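Local coordinates for protein serine-tRNA ligase (Naegleria fowleri, PDB 6BLJ) that probably attaches serine to its cognate tRNA in the cytoplasm, a class II aminoacyl-tRNA synthetase caught here with adenosine monophosphate in its active site, at residues 345-348 / 349-352; 416-420 / 421-425. All coordinates share one frame; numbering follows the deposited sequence.

Interaction 1 of 2, residues 345-348 / 349-352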
ATOM      1  N   LYS A 345       6.679 -30.083  24.959  1.00 41.91           N
ATOM      2  CA  LYS A 345       6.688 -31.497  25.305  1.00 44.73           C
ATOM      3  C   LYS A 345       5.273 -32.050  25.474  1.00 47.12           C
ATOM      4  O   LYS A 345       4.316 -31.319  25.745  1.00 46.66           O
ATOM      5  CB  LYS A 345       7.466 -31.716  26.603  1.00 47.07           C
ATOM      6  CG  LYS A 345       8.881 -31.204  26.551  1.00 53.98           C
ATOM      7  CD  LYS A 345       9.659 -31.847  25.427  1.00 65.13           C
ATOM      8  CE  LYS A 345      11.113 -31.417  25.468  1.00 76.65           C
ATOM      9  NZ  LYS A 345      11.711 -31.377  24.107  1.00 81.93           N
ATOM     10  N   ASP A 346       5.156 -33.370  25.291  1.00 44.60           N
ATOM     11  CA  ASP A 346       4.023 -34.171  25.782  1.00 52.29           C
ATOM     12  C   ASP A 346       2.658 -33.639  25.340  1.00 52.50           C
ATOM     13  O   ASP A 346       1.696 -33.649  26.111  1.00 59.76           O
ATOM     14  CB  ASP A 346       4.064 -34.272  27.307  1.00 59.74           C
ATOM     15  CG  ASP A 346       5.325 -34.926  27.810  1.00 67.02           C
ATOM     16  OD1 ASP A 346       5.870 -35.794  27.098  1.00 69.07           O
ATOM     17  OD2 ASP A 346       5.774 -34.558  28.915  1.00 71.03           O
ATOM     18  N   ASN A 347       2.557 -33.214  24.081  1.00 46.18           N
ATOM     19  CA  ASN A 347       1.293 -32.739  23.501  1.00 47.45           C
ATOM     20  C   ASN A 347       0.621 -31.647  24.339  1.00 42.44           C
ATOM     21  O   ASN A 347      -0.589 -31.427  24.216  1.00 40.77           O
ATOM     22  CB  ASN A 347       0.308 -33.896  23.278  1.00 53.99           C
ATOM     23  CG  ASN A 347       0.630 -34.708  22.039  1.00 66.05           C
ATOM     24  OD1 ASN A 347       1.068 -34.165  21.023  1.00 70.01           O
ATOM     25  ND2 ASN A 347       0.419 -36.019  22.115  1.00 70.60           N
ATOM     26  N   LYS A 348       1.390 -30.921  25.156  1.00 40.65           N
ATOM     27  CA  LYS A 348       0.801 -29.885  25.997  1.00 39.17           C
ATOM     28  C   LYS A 348       0.163 -28.775  25.175  1.00 40.59           C
ATOM     29  O   LYS A 348      -0.884 -28.245  25.560  1.00 36.47           O
ATOM     30  CB  LYS A 348       1.844 -29.294  26.941  1.00 45.07           C
ATOM     31  CG  LYS A 348       1.821 -29.936  28.320  1.00 49.76           C
ATOM     32  CD  LYS A 348       3.163 -29.941  28.962  1.00 56.32           C
ATOM     33  CE  LYS A 348       3.112 -30.803  30.224  1.00 61.82           C
ATOM     34  NZ  LYS A 348       4.407 -30.764  30.920  1.00 60.31           N
ATOM     35  N   SER A 349       0.774 -28.397  24.053  1.00 30.05           N
ATOM     36  CA  SER A 349       0.166 -27.317  23.279  1.00 28.67           C
ATOM     37  C   SER A 349      -1.173 -27.759  22.689  1.00 33.71           C
ATOM     38  O   SER A 349      -2.105 -26.949  22.610  1.00 30.42           O
ATOM     39  CB  SER A 349       1.124 -26.822  22.190  1.00 28.26           C
ATOM     40  OG  SER A 349       1.350 -27.790  21.184  1.00 35.50           O
ATOM     41  N   TRP A 350      -1.298 -29.047  22.323  1.00 35.56           N
ATOM     42  CA  TRP A 350      -2.570 -29.580  21.832  1.00 32.76           C
ATOM     43  C   TRP A 350      -3.606 -29.669  22.946  1.00 31.51           C
ATOM     44  O   TRP A 350      -4.798 -29.434  22.712  1.00 34.16           O
ATOM     45  CB  TRP A 350      -2.346 -30.946  21.159  1.00 37.29           C
ATOM     46  CG  TRP A 350      -1.518 -30.752  19.931  1.00 36.98           C
ATOM     47  CD1 TRP A 350      -0.232 -31.162  19.722  1.00 31.97           C
ATOM     48  CD2 TRP A 350      -1.886 -29.975  18.784  1.00 33.38           C
ATOM     49  NE1 TRP A 350       0.208 -30.721  18.497  1.00 33.07           N
ATOM     50  CE2 TRP A 350      -0.788 -29.985  17.904  1.00 34.88           C
ATOM     51  CE3 TRP A 350      -3.046 -29.281  18.412  1.00 36.50           C
ATOM     52  CZ2 TRP A 350      -0.815 -29.334  16.673  1.00 35.57           C
ATOM     53  CZ3 TRP A 350      -3.074 -28.637  17.187  1.00 34.72           C
ATOM     54  CH2 TRP A 350      -1.965 -28.662  16.335  1.00 32.82           C
ATOM     55  N   GLU A 351      -3.179 -30.010  24.163  1.00 30.36           N
ATOM     56  CA  GLU A 351      -4.097 -29.937  25.296  1.00 33.70           C
ATOM     57  C   GLU A 351      -4.524 -28.497  25.565  1.00 32.96           C
ATOM     58  O   GLU A 351      -5.692 -28.230  25.881  1.00 39.76           O
ATOM     59  CB  GLU A 351      -3.447 -30.566  26.531  1.00 41.36           C
ATOM     60  CG  GLU A 351      -3.214 -32.065  26.378  1.00 43.63           C
ATOM     61  CD  GLU A 351      -2.330 -32.646  27.469  1.00 57.24           C
ATOM     62  OE1 GLU A 351      -1.971 -31.910  28.411  1.00 62.73           O
ATOM     63  OE2 GLU A 351      -1.983 -33.840  27.376  1.00 64.54           O
ATOM     64  N   MET A 352      -3.602 -27.546  25.421  1.00 30.29           N
ATOM     65  CA  MET A 352      -3.957 -26.147  25.645  1.00 32.99           C
ATOM     66  C   MET A 352      -4.923 -25.636  24.573  1.00 34.40           C
ATOM     67  O   MET A 352      -5.790 -24.796  24.858  1.00 32.37           O
ATOM     68  CB  MET A 352      -2.685 -25.295  25.698  1.00 32.00           C
ATOM     69  CG  MET A 352      -2.897 -23.851  26.136  1.00 28.74           C
ATOM     70  SD  MET A 352      -3.628 -23.742  27.786  1.00 37.94           S
ATOM     71  CE  MET A 352      -2.406 -24.604  28.786  1.00 30.26           C
TER
HETATM   72  O   HOH W   1       3.666 -29.240  23.595  1.00 40.37           O

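Interaction 2 of 2, residues 416-420 / 421-425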
ATOM      1  N   TYR A 416       6.214 -22.313  15.136  1.00 31.83           N
ATOM      2  CA  TYR A 416       6.464 -21.540  13.923  1.00 32.83           C
ATOM      3  C   TYR A 416       6.893 -20.113  14.251  1.00 30.45           C
ATOM      4  O   TYR A 416       7.880 -19.611  13.699  1.00 29.69           O
ATOM      5  CB  TYR A 416       5.215 -21.540  13.038  1.00 33.07           C
ATOM      6  CG  TYR A 416       5.365 -20.802  11.723  1.00 35.95           C
ATOM      7  CD1 TYR A 416       5.169 -19.432  11.668  1.00 35.22           C
ATOM      8  CD2 TYR A 416       5.659 -21.474  10.534  1.00 34.61           C
ATOM      9  CE1 TYR A 416       5.284 -18.738  10.489  1.00 37.63           C
ATOM     10  CE2 TYR A 416       5.766 -20.777   9.331  1.00 36.53           C
ATOM     11  CZ  TYR A 416       5.576 -19.400   9.332  1.00 38.32           C
ATOM     12  OH  TYR A 416       5.679 -18.649   8.189  1.00 49.47           O
ATOM     13  N   GLN A 417       6.155 -19.434  15.140  1.00 27.19           N
ATOM     14  CA  GLN A 417       6.485 -18.049  15.481  1.00 28.45           C
ATOM     15  C   GLN A 417       7.551 -17.954  16.561  1.00 31.95           C
ATOM     16  O   GLN A 417       8.335 -16.997  16.560  1.00 29.74           O
ATOM     17  CB  GLN A 417       5.235 -17.280  15.934  1.00 29.21           C
ATOM     18  CG  GLN A 417       5.183 -15.822  15.413  1.00 34.12           C
ATOM     19  CD  GLN A 417       5.043 -15.751  13.887  1.00 46.32           C
ATOM     20  OE1 GLN A 417       4.160 -16.381  13.309  1.00 56.04           O
ATOM     21  NE2 GLN A 417       5.919 -14.979  13.233  1.00 43.83           N
ATOM     22  N   THR A 418       7.566 -18.890  17.517  1.00 33.20           N
ATOM     23  CA  THR A 418       8.591 -18.841  18.554  1.00 30.97           C
ATOM     24  C   THR A 418       9.982 -19.001  17.956  1.00 33.27           C
ATOM     25  O   THR A 418      10.956 -18.485  18.518  1.00 36.29           O
ATOM     26  CB  THR A 418       8.360 -19.921  19.616  1.00 29.75           C
ATOM     27  OG1 THR A 418       8.370 -21.204  18.995  1.00 28.55           O
ATOM     28  CG2 THR A 418       7.025 -19.717  20.337  1.00 27.14           C
ATOM     29  N   ARG A 419      10.103 -19.740  16.846  1.00 31.85           N
ATOM     30  CA  ARG A 419      11.378 -19.788  16.121  1.00 37.49           C
ATOM     31  C   ARG A 419      11.786 -18.408  15.624  1.00 34.97           C
ATOM     32  O   ARG A 419      12.932 -17.979  15.796  1.00 34.26           O
ATOM     33  CB  ARG A 419      11.282 -20.752  14.942  1.00 38.66           C
ATOM     34  CG  ARG A 419      11.496 -22.197  15.314  1.00 44.03           C
ATOM     35  CD  ARG A 419      11.302 -23.123  14.123  1.00 43.59           C
ATOM     36  NE  ARG A 419      11.117 -24.490  14.593  1.00 48.20           N
ATOM     37  CZ  ARG A 419      12.124 -25.314  14.880  1.00 47.60           C
ATOM     38  NH1 ARG A 419      13.382 -24.913  14.729  1.00 42.33           N
ATOM     39  NH2 ARG A 419      11.872 -26.540  15.313  1.00 46.27           N
ATOM     40  N   ARG A 420      10.855 -17.697  14.993  1.00 34.46           N
ATOM     41  CA  ARG A 420      11.177 -16.397  14.423  1.00 33.60           C
ATOM     42  C   ARG A 420      11.428 -15.354  15.506  1.00 34.96           C
ATOM     43  O   ARG A 420      12.179 -14.398  15.280  1.00 40.32           O
ATOM     44  CB  ARG A 420      10.048 -15.977  13.479  1.00 37.42           C
ATOM     45  CG  ARG A 420       9.956 -16.889  12.260  1.00 34.14           C
ATOM     46  CD  ARG A 420       8.591 -16.828  11.566  1.00 37.48           C
ATOM     47  NE  ARG A 420       8.652 -17.416  10.225  1.00 34.94           N
ATOM     48  CZ  ARG A 420       8.691 -18.723   9.968  1.00 38.63           C
ATOM     49  NH1 ARG A 420       8.662 -19.612  10.956  1.00 37.44           N
ATOM     50  NH2 ARG A 420       8.748 -19.150   8.713  1.00 36.24           N
ATOM     51  N   LEU A 421      10.828 -15.530  16.683  1.00 29.89           N
ATOM     52  CA  LEU A 421      10.981 -14.624  17.812  1.00 28.48           C
ATOM     53  C   LEU A 421      12.037 -15.094  18.807  1.00 28.33           C
ATOM     54  O   LEU A 421      12.303 -14.391  19.787  1.00 37.13           O
ATOM     55  CB  LEU A 421       9.633 -14.451  18.525  1.00 34.26           C
ATOM     56  CG  LEU A 421       8.538 -13.656  17.800  1.00 33.35           C
ATOM     57  CD1 LEU A 421       7.175 -13.951  18.403  1.00 33.84           C
ATOM     58  CD2 LEU A 421       8.852 -12.178  17.913  1.00 30.73           C
ATOM     59  N   GLU A 422      12.621 -16.266  18.581  1.00 30.57           N
ATOM     60  CA  GLU A 422      13.622 -16.874  19.468  1.00 36.91           C
ATOM     61  C   GLU A 422      13.098 -17.009  20.900  1.00 38.09           C
ATOM     62  O   GLU A 422      13.772 -16.662  21.875  1.00 38.97           O
ATOM     63  CB  GLU A 422      14.931 -16.086  19.429  1.00 41.57           C
ATOM     64  CG  GLU A 422      15.596 -16.094  18.060  1.00 51.02           C
ATOM     65  CD  GLU A 422      16.982 -15.481  18.081  1.00 64.83           C
ATOM     66  OE1 GLU A 422      17.827 -15.966  18.862  1.00 74.76           O
ATOM     67  OE2 GLU A 422      17.223 -14.508  17.336  1.00 66.86           O
ATOM     68  N   VAL A 423      11.884 -17.543  21.032  1.00 35.09           N
ATOM     69  CA  VAL A 423      11.315 -17.834  22.350  1.00 31.67           C
ATOM     70  C   VAL A 423      11.725 -19.270  22.667  1.00 35.93           C
ATOM     71  O   VAL A 423      11.062 -20.237  22.272  1.00 31.75           O
ATOM     72  CB  VAL A 423       9.803 -17.635  22.387  1.00 31.59           C
ATOM     73  CG1 VAL A 423       9.297 -17.757  23.819  1.00 37.49           C
ATOM     74  CG2 VAL A 423       9.431 -16.278  21.786  1.00 31.05           C
ATOM     75  N   LYS A 424      12.831 -19.408  23.388  1.00 39.15           N
ATOM     76  CA  LYS A 424      13.500 -20.690  23.571  1.00 37.21           C
ATOM     77  C   LYS A 424      12.967 -21.451  24.781  1.00 40.14           C
ATOM     78  O   LYS A 424      12.480 -20.867  25.753  1.00 39.80           O
ATOM     79  CB  LYS A 424      15.012 -20.477  23.707  1.00 38.89           C
ATOM     80  CG  LYS A 424      15.652 -19.946  22.424  1.00 42.85           C
ATOM     81  CD  LYS A 424      17.116 -19.560  22.619  1.00 48.84           C
ATOM     82  CE  LYS A 424      17.619 -18.728  21.440  1.00 55.54           C
ATOM     83  NZ  LYS A 424      19.103 -18.649  21.376  1.00 59.96           N
ATOM     84  N   TYR A 425      13.069 -22.776  24.702  1.00 36.86           N
ATOM     85  CA  TYR A 425      12.628 -23.679  25.756  1.00 37.10           C
ATOM     86  C   TYR A 425      13.829 -24.214  26.533  1.00 41.56           C
ATOM     87  O   TYR A 425      14.795 -24.691  25.932  1.00 43.37           O
ATOM     88  CB  TYR A 425      11.819 -24.838  25.173  1.00 35.71           C
ATOM     89  CG  TYR A 425      11.470 -25.904  26.195  1.00 44.99           C
ATOM     90  CD1 TYR A 425      10.595 -25.629  27.242  1.00 46.06           C
ATOM     91  CD2 TYR A 425      12.026 -27.178  26.120  1.00 46.44           C
ATOM     92  CE1 TYR A 425      10.269 -26.596  28.173  1.00 47.16           C
ATOM     93  CE2 TYR A 425      11.708 -28.154  27.050  1.00 45.78           C
ATOM     94  CZ  TYR A 425      10.829 -27.852  28.078  1.00 48.11           C
ATOM     95  OH  TYR A 425      10.499 -28.806  29.009  1.00 42.79           O
TER

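Interaction 1 of 2, residues 345-348 / 349-352
Glu351 folds back over Asn347, and two backbone hydrogen bonds form the first turn of the helix, one of them from its N-cap residue. The N-H of Glu351 reaches Asn347 O at 3.0 Å, while Met352 N takes Lys348 O at 2.8 Å. A water bridges further back: it donates to Lys345 O and accepts from Ser349 N (3.0 Å), so an amide of the first turn is satisfied by solvent.

What feeds the helix is a type I' beta turn from Lys345 to Lys348, closed by Lys348 N to Lys345 O at 3.0 Å, with Asp346 and Asn347 both at positive phi. The turn links strand 332-342 to helix 348-366 of the class II catalytic core. Asn347 holds the N-cap position, yet its side chain makes no capping bond.

Side-chain packing is lighter. Asn347 OD1 lies 3.5 Å from Trp350 CD1, amide and indole planes 69° apart. Glu351 CG sits beside its own backbone N (chi1 -66°), which brings it within 3.5 Å of Asn347 O.

As for polar ends, Lys348 runs out to a salt bridge with Glu299, and the buried Ser349 OG, above one face of the Trp350 ring near its rim, hydrogen-bonds His439 and Asn412.

Interaction 2 of 2, residues 416-420 / 421-425
Leu421 packs back over the turn that precedes it, its CD1 4.1 Å from Gln417 CG and its CG against Gln417 O. That same carbonyl accepts the Leu421 amide at 2.9 Å. The tight side continues with Thr418 and Val423, whose side chains cross at about a right angle, CB to CB at 3.9 Å. Thr418 CG2 lies anti to its own carbonyl carbon, within packing distance of Val423 CB, while OG1 is left to bond Cys438 O.

This is a Schellman motif. Glu422 turns to positive phi (55°), ending the helix, and Val423 N comes back to Thr418 O at 2.8 Å; a weak bond from Glu422 N to Arg419 O, 3.3 Å, accompanies it.

The partly exposed side is looser between the two segments. Glu422 and Lys424 form only a long salt bridge, OE1 to NZ at 3.9 Å. Arg420, though, is itself held firmly: it turns back along the helix and lays its guanidinium over the Tyr416 ring, NH1 3.3 Å above the ring centre while it also donates to Tyr416 O.

Thr418 touches Phe437 and Met440 of strand 436-447, and Val423 rests on Phe297. Past the cap the chain turns through Glu422 and Val423 into strand 424-425, which pairs with strands 436-447 and 296-297.

Interactions 1 and 2 have centres about 16 Å apart and come in series along the chain, one opening a helix and the other closing one. They touch where Lys345 CE packs on Tyr425 CE2 at 3.7 Å. Glu299 joins them too, taking the Lys348 ammonium (NZ) and the Tyr425 hydroxyl on its two carboxylate oxygens. Strand 436-447 is a second common neighbour: Glu436 and His439 bind side chains of 345-352, while Cys438 and Glu436 meet 416-425. That strand also carries Thr444 and Ala447 of the adenosine monophosphate pocket, yet the side chain of Gln417 in interaction 2 is about 13 Å from the bound nucleotide.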